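Local coordinates for hemoglobin component VII (Tokunagayusurika akamusi, PDB 1X46), which binds heme and probably serves as an oxygen carrier of the globin family in a midge larva, at residues Ala62-Ala65 with Thr66-Ser70; Ser17-Ala20 with Gln21-Asp24; Ile97-Gly101 with Arg102-Ala106; Glu110-Glu113 with Thr114-Ala118. All blocks are in the same frame, centred on the assembly; numbering follows the deposited sequence.

In the fold
Three of the four contacts meet the heme, and each does so from a different helix or helix end. Contact 1, on helix 59-78, supplies the distal side, where H64 holds the water on iron; contact 3, at the end of helix 85-100, supplies the axial H99 on the other side. Their centres lie about 18 Å apart, with the iron and its water between them. Contact 4, on helix 106-123, reaches a vinyl edge and touches contact 1 through F112 CZ and I68 CG2, 4.1 Å apart. Contact 2 stands behind, away from the iron: W19 packs on V69 of contact 1 and I22 on L116 of contact 4.

Contact 1 (Ala62-Ala65 with Thr66-Ser70); sequences ALHA and TRIVS. With HEM (protoporphyrin IX containing Fe), chain B.
H64 and R67 are joined by a water that lies 2.8 Å from H64 ND1 and accepts from R67 NH1, in the plane of both flat groups. The other ring nitrogen, H64 NE2, is 2.7 Å from a second water, which is itself bound to the heme iron. Both nitrogens of this buried ring thus meet water, which is likely to restrain its rotation. On the outer side A62 O accepts twice, from T66 N and, at 2.8 Å, from T66 OG1, the two donors on opposite faces of the carbonyl plane. Backbone bonds R67 to L63, I68 to H64 and V69 to A65 continue the ladder. H64 occupies the place of the distal histidine of the globin fold, on the helix that covers the sixth-ligand side of the heme. With CG anti to the backbone N (chi1 -171°), its imidazole reaches inward, its edge set against the porphyrin with CE1 3.4 Å from HEM C1A. I68 comes at the ring obliquely, its CD1 3.3 Å from H64 NE2, while its CG2 packs on the heme around CMB. L63 lies over one face of the R67 guanidinium, L63 CG 3.7 Å from R67 CZ.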
# COMPACT_ATOMS: atom_id res chain seq x y z
N ALA A 62 -9.09 12.68 4.24
CA ALA A 62 -7.96 12.46 5.14
C ALA A 62 -8.25 11.25 6.04
O ALA A 62 -7.34 10.50 6.37
CB ALA A 62 -7.75 13.69 6.01
N LEU A 63 -9.51 11.07 6.43
CA LEU A 63 -9.85 9.93 7.28
C LEU A 63 -9.48 8.61 6.59
O LEU A 63 -8.77 7.77 7.17
CB LEU A 63 -11.33 9.97 7.67
CG LEU A 63 -11.80 8.72 8.45
CD1 LEU A 63 -11.00 8.43 9.74
CD2 LEU A 63 -13.31 8.94 8.74
N HIS A 64 -9.91 8.42 5.34
CA HIS A 64 -9.61 7.16 4.68
C HIS A 64 -8.08 7.02 4.41
O HIS A 64 -7.50 5.94 4.56
CB HIS A 64 -10.38 6.95 3.38
CG HIS A 64 -10.18 5.58 2.87
ND1 HIS A 64 -10.69 4.49 3.54
CD2 HIS A 64 -9.34 5.08 1.93
CE1 HIS A 64 -10.26 3.39 2.97
NE2 HIS A 64 -9.41 3.71 2.02
N ALA A 65 -7.47 8.13 3.99
CA ALA A 65 -6.04 8.14 3.75
C ALA A 65 -5.26 7.70 4.99
O ALA A 65 -4.32 6.89 4.91
CB ALA A 65 -5.59 9.54 3.27
N THR A 66 -5.68 8.22 6.14
CA THR A 66 -5.07 7.85 7.41
C THR A 66 -5.29 6.39 7.77
O THR A 66 -4.37 5.74 8.30
CB THR A 66 -5.60 8.80 8.51
OG1 THR A 66 -5.24 10.13 8.13
CG2 THR A 66 -4.87 8.56 9.87
N ARG A 67 -6.50 5.89 7.51
CA ARG A 67 -6.78 4.47 7.75
C ARG A 67 -5.85 3.56 6.94
O ARG A 67 -5.33 2.59 7.49
CB ARG A 67 -8.25 4.15 7.42
CG ARG A 67 -9.20 4.73 8.44
CD ARG A 67 -10.68 4.53 8.06
NE ARG A 67 -11.53 4.83 9.21
CZ ARG A 67 -12.78 5.25 9.16
NH1 ARG A 67 -13.40 5.43 7.99
NH2 ARG A 67 -13.40 5.49 10.32
N ILE A 68 -5.65 3.85 5.64
CA ILE A 68 -4.79 3.02 4.78
C ILE A 68 -3.38 3.05 5.33
O ILE A 68 -2.74 2.01 5.50
CB ILE A 68 -4.76 3.55 3.32
CG1 ILE A 68 -6.12 3.32 2.66
CG2 ILE A 68 -3.65 2.82 2.48
CD1 ILE A 68 -6.22 3.98 1.27
N VAL A 69 -2.91 4.25 5.63
CA VAL A 69 -1.52 4.43 6.03
C VAL A 69 -1.24 3.83 7.39
O VAL A 69 -0.16 3.30 7.63
CB VAL A 69 -1.13 5.92 5.95
CG1 VAL A 69 0.14 6.21 6.78
CG2 VAL A 69 -0.93 6.30 4.50
N SER A 70 -2.25 3.84 8.26
CA SER A 70 -2.13 3.20 9.56
C SER A 70 -1.77 1.73 9.41
O SER A 70 -0.91 1.22 10.12
CB SER A 70 -3.42 3.33 10.35
OG SER A 70 -3.25 2.83 11.68
CHA HEM B . -11.48 0.17 3.08
CHB HEM B . -6.74 -0.57 3.83
CHC HEM B . -6.11 -1.19 -0.93
CHD HEM B . -10.82 -0.44 -1.70
C1A HEM B . -10.25 0.09 3.68
C2A HEM B . -9.99 0.31 5.08
C3A HEM B . -8.69 0.10 5.27
C4A HEM B . -8.08 -0.30 4.03
CMA HEM B . -7.94 0.22 6.61
CAA HEM B . -11.04 0.81 6.13
CBA HEM B . -12.04 -0.24 6.66
CGA HEM B . -11.31 -1.29 7.47
O1A HEM B . -11.39 -2.49 7.12
O2A HEM B . -10.63 -0.94 8.47
C1B HEM B . -6.14 -0.75 2.62
C2B HEM B . -4.74 -0.96 2.36
C3B HEM B . -4.56 -1.13 1.03
C4B HEM B . -5.88 -1.06 0.43
CMB HEM B . -3.65 -0.94 3.47
CAB HEM B . -3.30 -1.36 0.18
CBB HEM B . -2.08 -1.58 0.67
C1C HEM B . -7.31 -1.04 -1.57
C2C HEM B . -7.57 -1.14 -3.00
C3C HEM B . -8.86 -0.90 -3.22
C4C HEM B . -9.49 -0.68 -1.93
CMC HEM B . -6.49 -1.47 -4.07
CAC HEM B . -9.61 -0.89 -4.58
C1D HEM B . -11.42 -0.26 -0.49
C2D HEM B . -12.83 -0.02 -0.31
C3D HEM B . -13.03 0.15 1.17
C4D HEM B . -11.70 0.05 1.74
CMD HEM B . -13.89 0.03 -1.42
CAD HEM B . -14.37 0.44 1.88
CBD HEM B . -14.71 1.92 1.82
CGD HEM B . -16.09 2.17 2.41
O1D HEM B . -16.59 1.33 3.19
O2D HEM B . -16.71 3.20 2.06
NA HEM B . -9.07 -0.29 3.07
NB HEM B . -6.82 -0.80 1.39
NC HEM B . -8.51 -0.77 -0.94
ND HEM B . -10.76 -0.24 0.75
FE HEM B . -8.79 -0.53 1.07
O HOH W 1 -12.86 4.47 5.30
O HOH W 2 -8.45 1.49 0.72

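Contact 2 (Ser17-Ala20 with Gln21-Asp24); sequences SSWA and QIHD
Near the end of helix 9-20 the backbone bonds shorten to i to i+3: I22 N donates to W19 O at 2.9 Å, Q21 N to S18 O at 3.1 Å, while the bond from H23 N to W19 O is weak. Both stronger donors sit well above the carbonyl planes. The side chains build a T-shaped pair. H23 CB lies over the five-membered ring of W19, 3.6 Å from its centroid, and the imidazole beyond it turns an edge to the indole face, the planes at 87°. Its chi1 of 67° sets CG between the backbone N and the carbonyl carbon, swinging the ring back over A20, whose CA makes a CH-pi contact 3.8 Å from the imidazole centroid. On the six-membered part of the indole, W19 CE3 meets I22 CG1 at 3.7 Å. With an alanine in place of W19, H23 is likely to lose the indole face its CB rests on, and N73 the donor W19 NE1. A water bridges A20 O and D24 OD1. The helix end thus runs into the corner between helices 9-20 and 26-36 of the globin fold, with W19 directed at helix 59-78 and I22 at helix 106-123.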
# COMPACT_ATOMS: atom_id res chain seq x y z
N SER A 17 13.00 2.94 5.14
CA SER A 17 13.53 4.30 5.03
C SER A 17 12.84 5.14 3.96
O SER A 17 12.58 6.32 4.18
CB SER A 17 15.05 4.33 4.85
OG SER A 17 15.46 3.55 3.75
N SER A 18 12.52 4.53 2.81
CA SER A 18 11.81 5.26 1.78
C SER A 18 10.35 5.52 2.18
O SER A 18 9.79 6.58 1.90
CB SER A 18 11.95 4.55 0.41
OG SER A 18 11.40 3.25 0.43
N TRP A 19 9.75 4.55 2.88
CA TRP A 19 8.43 4.76 3.46
C TRP A 19 8.39 5.95 4.41
O TRP A 19 7.45 6.74 4.41
CB TRP A 19 7.94 3.48 4.14
CG TRP A 19 6.61 3.66 4.80
CD1 TRP A 19 6.34 3.55 6.15
CD2 TRP A 19 5.35 3.94 4.16
NE1 TRP A 19 4.99 3.76 6.37
CE2 TRP A 19 4.37 3.99 5.17
CE3 TRP A 19 4.96 4.14 2.83
CZ2 TRP A 19 3.01 4.27 4.89
CZ3 TRP A 19 3.61 4.41 2.55
CH2 TRP A 19 2.66 4.48 3.58
N ALA A 20 9.41 6.02 5.26
CA ALA A 20 9.49 7.12 6.22
C ALA A 20 9.50 8.50 5.55
O ALA A 20 9.12 9.51 6.16
CB ALA A 20 10.72 6.94 7.13
N GLN A 21 9.92 8.54 4.28
CA GLN A 21 9.97 9.79 3.52
C GLN A 21 8.58 10.22 3.01
O GLN A 21 8.40 11.39 2.65
CB GLN A 21 10.92 9.64 2.32
CG GLN A 21 12.39 9.53 2.68
CD GLN A 21 13.29 9.84 1.50
OE1 GLN A 21 13.27 10.97 0.97
NE2 GLN A 21 14.06 8.85 1.06
N ILE A 22 7.62 9.30 2.96
CA ILE A 22 6.29 9.61 2.43
C ILE A 22 5.15 9.33 3.38
O ILE A 22 4.00 9.68 3.08
CB ILE A 22 6.07 8.89 1.07
CG1 ILE A 22 5.99 7.36 1.26
CG2 ILE A 22 7.18 9.28 0.07
CD1 ILE A 22 5.35 6.68 0.06
N HIS A 23 5.43 8.73 4.54
CA HIS A 23 4.30 8.31 5.37
C HIS A 23 3.48 9.41 6.03
O HIS A 23 2.36 9.16 6.50
CB HIS A 23 4.68 7.18 6.33
CG HIS A 23 5.65 7.56 7.40
ND1 HIS A 23 6.04 8.86 7.66
CD2 HIS A 23 6.30 6.79 8.31
CE1 HIS A 23 6.90 8.87 8.67
NE2 HIS A 23 7.06 7.63 9.09
N ASP A 24 4.01 10.64 6.01
CA ASP A 24 3.27 11.76 6.49
C ASP A 24 2.63 12.52 5.32
O ASP A 24 2.15 13.64 5.48
CB ASP A 24 4.18 12.65 7.33
CG ASP A 24 5.26 13.31 6.51
OD1 ASP A 24 5.76 12.72 5.53
OD2 ASP A 24 5.68 14.45 6.80
O HOH W 3 8.47 12.32 5.95

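Contact 3 (Ile97-Gly101 with Arg102-Ala106); sequences INHKG and RGVTA. With HEM (protoporphyrin IX containing Fe), chain B.
R102 lays its guanidinium edge-on over the face of the H99 imidazole, NH1 standing 3.2 Å above the centre of the ring and the two planes 88° apart. The same guanidinium is sandwiched: N98 O lies over one of its faces and HEM CHA over the other. Its chain runs extended from CG to NE, carrying the end across the pyrrole rim to a propionate, where NH2 donates to HEM O1A at 2.9 Å in the guanidinium plane, with an N-H...O angle of 157°. A water completes this grip, accepting from R102 NH1 and from ND2 of N98, whose OD1 is held by Q94, and donating to O1A. The positive charge placed beside this carboxylate is likely to stabilise its anionic form.

H99 is the proximal ligand: NE2 binds the heme iron at 2.1 Å, across from the water on the distal side. Its ND1 is hydrogen-bonded to Q95 O, one turn back in the helix, a second-shell bond likely to restrain the rotation of the imidazole about its link to the iron. V104 flanks the ring at its edge and packs on the porphyrin, CG2 3.6 Å from HEM CAC.

The backbone explains how these groups converge. H99 O receives R102 N at 3.0 Å and, weakly, V104 N, while G103 N donates to K100 O; with G103 at positive phi (68°), this is a Schellman motif. It turns the chain out of helix 85-100 on the proximal side of the heme, and T105 then serves as N-cap of helix 106-123, whose F109 meets the H99 ring edge-to-face.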
# COMPACT_ATOMS: atom_id res chain seq x y z
N ILE A 97 -9.11 -10.57 3.49
CA ILE A 97 -10.49 -10.96 3.83
C ILE A 97 -11.43 -9.75 3.71
O ILE A 97 -12.51 -9.83 3.10
CB ILE A 97 -10.54 -11.54 5.27
CG1 ILE A 97 -9.87 -12.92 5.31
CG2 ILE A 97 -11.99 -11.67 5.77
CD1 ILE A 97 -9.35 -13.30 6.68
N ASN A 98 -10.99 -8.62 4.26
CA ASN A 98 -11.85 -7.44 4.26
C ASN A 98 -12.10 -6.93 2.85
O ASN A 98 -13.21 -6.51 2.51
CB ASN A 98 -11.26 -6.31 5.10
CG ASN A 98 -11.14 -6.64 6.58
OD1 ASN A 98 -11.70 -7.65 7.05
ND2 ASN A 98 -10.42 -5.82 7.31
N HIS A 99 -11.07 -6.96 2.01
CA HIS A 99 -11.21 -6.44 0.66
C HIS A 99 -11.93 -7.40 -0.28
O HIS A 99 -12.50 -6.96 -1.27
CB HIS A 99 -9.85 -5.99 0.11
CG HIS A 99 -9.40 -4.68 0.70
ND1 HIS A 99 -8.67 -4.60 1.87
CD2 HIS A 99 -9.63 -3.41 0.30
CE1 HIS A 99 -8.46 -3.33 2.16
NE2 HIS A 99 -9.02 -2.58 1.22
N LYS A 100 -11.92 -8.69 0.05
CA LYS A 100 -12.70 -9.66 -0.74
C LYS A 100 -14.16 -9.23 -0.74
O LYS A 100 -14.83 -9.29 -1.78
CB LYS A 100 -12.60 -11.07 -0.17
CG LYS A 100 -13.30 -12.11 -1.08
CD LYS A 100 -13.25 -13.49 -0.43
CE LYS A 100 -14.19 -14.49 -1.12
NZ LYS A 100 -14.32 -15.73 -0.27
N GLY A 101 -14.64 -8.81 0.43
CA GLY A 101 -16.03 -8.40 0.59
C GLY A 101 -16.41 -7.15 -0.19
O GLY A 101 -17.59 -6.84 -0.35
N ARG A 102 -15.39 -6.43 -0.67
CA ARG A 102 -15.58 -5.18 -1.39
C ARG A 102 -15.37 -5.31 -2.89
O ARG A 102 -15.38 -4.31 -3.59
CB ARG A 102 -14.59 -4.14 -0.86
CG ARG A 102 -14.77 -3.88 0.67
CD ARG A 102 -13.61 -3.17 1.30
NE ARG A 102 -13.79 -3.07 2.74
CZ ARG A 102 -12.82 -3.11 3.64
NH1 ARG A 102 -11.54 -3.18 3.28
NH2 ARG A 102 -13.15 -3.06 4.93
N GLY A 103 -15.17 -6.54 -3.36
CA GLY A 103 -14.95 -6.81 -4.78
C GLY A 103 -13.63 -6.28 -5.33
O GLY A 103 -13.53 -5.95 -6.51
N VAL A 104 -12.62 -6.17 -4.48
CA VAL A 104 -11.31 -5.70 -4.90
C VAL A 104 -10.49 -6.88 -5.40
O VAL A 104 -10.41 -7.92 -4.72
CB VAL A 104 -10.60 -4.99 -3.71
CG1 VAL A 104 -9.18 -4.59 -4.09
CG2 VAL A 104 -11.40 -3.77 -3.27
N THR A 105 -9.90 -6.73 -6.59
CA THR A 105 -9.16 -7.82 -7.25
C THR A 105 -7.66 -7.75 -7.00
O THR A 105 -7.12 -6.73 -6.50
CB THR A 105 -9.34 -7.76 -8.79
OG1 THR A 105 -8.79 -6.54 -9.29
CG2 THR A 105 -10.82 -7.68 -9.22
N ALA A 106 -6.99 -8.83 -7.40
CA ALA A 106 -5.54 -8.84 -7.36
C ALA A 106 -4.96 -7.69 -8.21
O ALA A 106 -4.02 -7.01 -7.79
CB ALA A 106 -5.02 -10.22 -7.85
CHA HEM B . -11.48 0.17 3.08
CHB HEM B . -6.74 -0.57 3.83
CHC HEM B . -6.11 -1.19 -0.93
CHD HEM B . -10.82 -0.44 -1.70
C1A HEM B . -10.25 0.09 3.68
C2A HEM B . -9.99 0.31 5.08
C3A HEM B . -8.69 0.10 5.27
C4A HEM B . -8.08 -0.30 4.03
CMA HEM B . -7.94 0.22 6.61
CAA HEM B . -11.04 0.81 6.13
CBA HEM B . -12.04 -0.24 6.66
CGA HEM B . -11.31 -1.29 7.47
O1A HEM B . -11.39 -2.49 7.12
O2A HEM B . -10.63 -0.94 8.47
C1B HEM B . -6.14 -0.75 2.62
C2B HEM B . -4.74 -0.96 2.36
C3B HEM B . -4.56 -1.13 1.03
C4B HEM B . -5.88 -1.06 0.43
CMB HEM B . -3.65 -0.94 3.47
CAB HEM B . -3.30 -1.36 0.18
CBB HEM B . -2.08 -1.58 0.67
C1C HEM B . -7.31 -1.04 -1.57
C2C HEM B . -7.57 -1.14 -3.00
C3C HEM B . -8.86 -0.90 -3.22
C4C HEM B . -9.49 -0.68 -1.93
CMC HEM B . -6.49 -1.47 -4.07
CAC HEM B . -9.61 -0.89 -4.58
C1D HEM B . -11.42 -0.26 -0.49
C2D HEM B . -12.83 -0.02 -0.31
C3D HEM B . -13.03 0.15 1.17
C4D HEM B . -11.70 0.05 1.74
CMD HEM B . -13.89 0.03 -1.42
CAD HEM B . -14.37 0.44 1.88
CBD HEM B . -14.71 1.92 1.82
CGD HEM B . -16.09 2.17 2.41
O1D HEM B . -16.59 1.33 3.19
O2D HEM B . -16.71 3.20 2.06
NA HEM B . -9.07 -0.29 3.07
NB HEM B . -6.82 -0.80 1.39
NC HEM B . -8.51 -0.77 -0.94
ND HEM B . -10.76 -0.24 0.75
FE HEM B . -8.79 -0.53 1.07
O HOH W 4 -9.60 -3.51 5.41
O HOH W 2 -8.45 1.49 0.72

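Contact 4 (Glu110-Glu113 with Thr114-Ala118); sequences EEFE and TALEA. With HEM (protoporphyrin IX containing Fe), chain B.
F112 and L116, one turn apart on helix 106-123, form the buried side of this contact, though they meet each other only lightly, F112 CE2 being 4.4 Å from L116 CD2. F112 packs closer on the heme: one face of its ring is turned to the vinyl group, HEM CAB 3.9 Å above its plane, over the centre. CG anti to the backbone N (chi1 -177°) directs the ring there, and F33 meets it edge-to-face. L116 packs on I29, W135 and F139. This helix, following the proximal histidine in the globin fold, closes the vinyl side of the heme pocket.

The neighbouring flank, against helix 129-146, is acidic and only partly exposed. E113 and E117 bring carboxylates together, OE2 to OE2 at 3.3 Å with planes 62° apart, and D136 adds a third nearby acid, a crowding of negative charge that may raise the proton affinity of one. E113 OE1 is tied to Y143 OH, whereas E117 OE2 makes a long, weak ion pair with K132 NZ. With an alanine in place of E117, K132 is likely to lose its weak partner and E113 the chain that crosses it. The solvent side belongs to E110 and T114, T114 OG1 standing 3.1 Å from E110 O.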
# COMPACT_ATOMS: atom_id res chain seq x y z
N GLU A 110 -2.36 -4.51 -7.47
CA GLU A 110 -1.22 -4.17 -8.30
C GLU A 110 -1.27 -2.71 -8.79
O GLU A 110 -0.24 -2.07 -8.89
CB GLU A 110 -1.13 -5.10 -9.52
CG GLU A 110 -0.82 -6.55 -9.18
CD GLU A 110 -0.64 -7.41 -10.43
OE1 GLU A 110 -0.97 -6.96 -11.56
OE2 GLU A 110 -0.12 -8.53 -10.29
N GLU A 111 -2.49 -2.21 -9.05
CA GLU A 111 -2.67 -0.81 -9.46
C GLU A 111 -2.25 0.12 -8.32
O GLU A 111 -1.59 1.14 -8.55
CB GLU A 111 -4.13 -0.59 -9.86
CG GLU A 111 -4.49 -1.28 -11.16
CD GLU A 111 -5.98 -1.28 -11.44
OE1 GLU A 111 -6.80 -1.09 -10.49
OE2 GLU A 111 -6.35 -1.47 -12.64
N PHE A 112 -2.61 -0.26 -7.09
CA PHE A 112 -2.20 0.53 -5.92
C PHE A 112 -0.67 0.54 -5.82
O PHE A 112 -0.04 1.57 -5.58
CB PHE A 112 -2.83 -0.05 -4.63
CG PHE A 112 -2.50 0.76 -3.41
CD1 PHE A 112 -3.36 1.77 -2.99
CD2 PHE A 112 -1.29 0.56 -2.72
CE1 PHE A 112 -3.04 2.55 -1.88
CE2 PHE A 112 -0.97 1.34 -1.60
CZ PHE A 112 -1.87 2.35 -1.21
N GLU A 113 -0.05 -0.62 -6.03
CA GLU A 113 1.41 -0.71 -6.07
C GLU A 113 2.01 0.22 -7.16
O GLU A 113 2.96 0.93 -6.91
CB GLU A 113 1.84 -2.16 -6.28
CG GLU A 113 3.33 -2.33 -6.59
CD GLU A 113 3.73 -3.77 -6.97
OE1 GLU A 113 2.87 -4.61 -7.23
OE2 GLU A 113 4.96 -4.01 -7.08
N THR A 114 1.45 0.15 -8.37
CA THR A 114 1.93 0.97 -9.46
C THR A 114 1.90 2.46 -9.14
O THR A 114 2.91 3.18 -9.33
CB THR A 114 1.12 0.66 -10.72
OG1 THR A 114 1.40 -0.71 -11.12
CG2 THR A 114 1.57 1.54 -11.89
N ALA A 115 0.77 2.89 -8.57
CA ALA A 115 0.67 4.29 -8.17
C ALA A 115 1.65 4.66 -7.06
O ALA A 115 2.25 5.72 -7.13
CB ALA A 115 -0.75 4.65 -7.77
N LEU A 116 1.79 3.80 -6.04
CA LEU A 116 2.73 4.06 -4.95
C LEU A 116 4.16 4.12 -5.47
O LEU A 116 4.96 4.93 -4.98
CB LEU A 116 2.60 3.00 -3.84
CG LEU A 116 3.31 3.38 -2.52
CD1 LEU A 116 2.57 4.50 -1.84
CD2 LEU A 116 3.39 2.21 -1.53
N GLU A 117 4.52 3.24 -6.42
CA GLU A 117 5.86 3.25 -7.00
C GLU A 117 6.16 4.60 -7.66
O GLU A 117 7.26 5.18 -7.48
CB GLU A 117 6.07 2.13 -8.03
CG GLU A 117 6.07 0.73 -7.46
CD GLU A 117 6.01 -0.34 -8.55
OE1 GLU A 117 5.40 -0.10 -9.62
OE2 GLU A 117 6.58 -1.43 -8.34
N ALA A 118 5.18 5.10 -8.41
CA ALA A 118 5.34 6.41 -9.05
C ALA A 118 5.48 7.50 -8.00
O ALA A 118 6.29 8.40 -8.13
CB ALA A 118 4.19 6.71 -9.98
CHA HEM B . -11.48 0.17 3.08
CHB HEM B . -6.74 -0.57 3.83
CHC HEM B . -6.11 -1.19 -0.93
CHD HEM B . -10.82 -0.44 -1.70
C1A HEM B . -10.25 0.09 3.68
C2A HEM B . -9.99 0.31 5.08
C3A HEM B . -8.69 0.10 5.27
C4A HEM B . -8.08 -0.30 4.03
CMA HEM B . -7.94 0.22 6.61
CAA HEM B . -11.04 0.81 6.13
CBA HEM B . -12.04 -0.24 6.66
CGA HEM B . -11.31 -1.29 7.47
O1A HEM B . -11.39 -2.49 7.12
O2A HEM B . -10.63 -0.94 8.47
C1B HEM B . -6.14 -0.75 2.62
C2B HEM B . -4.74 -0.96 2.36
C3B HEM B . -4.56 -1.13 1.03
C4B HEM B . -5.88 -1.06 0.43
CMB HEM B . -3.65 -0.94 3.47
CAB HEM B . -3.30 -1.36 0.18
CBB HEM B . -2.08 -1.58 0.67
C1C HEM B . -7.31 -1.04 -1.57
C2C HEM B . -7.57 -1.14 -3.00
C3C HEM B . -8.86 -0.90 -3.22
C4C HEM B . -9.49 -0.68 -1.93
CMC HEM B . -6.49 -1.47 -4.07
CAC HEM B . -9.61 -0.89 -4.58
C1D HEM B . -11.42 -0.26 -0.49
C2D HEM B . -12.83 -0.02 -0.31
C3D HEM B . -13.03 0.15 1.17
C4D HEM B . -11.70 0.05 1.74
CMD HEM B . -13.89 0.03 -1.42
CAD HEM B . -14.37 0.44 1.88
CBD HEM B . -14.71 1.92 1.82
CGD HEM B . -16.09 2.17 2.41
O1D HEM B . -16.59 1.33 3.19
O2D HEM B . -16.71 3.20 2.06
NA HEM B . -9.07 -0.29 3.07
NB HEM B . -6.82 -0.80 1.39
NC HEM B . -8.51 -0.77 -0.94
ND HEM B . -10.76 -0.24 0.75
FE HEM B . -8.79 -0.53 1.07
O HOH W 2 -8.45 1.49 0.72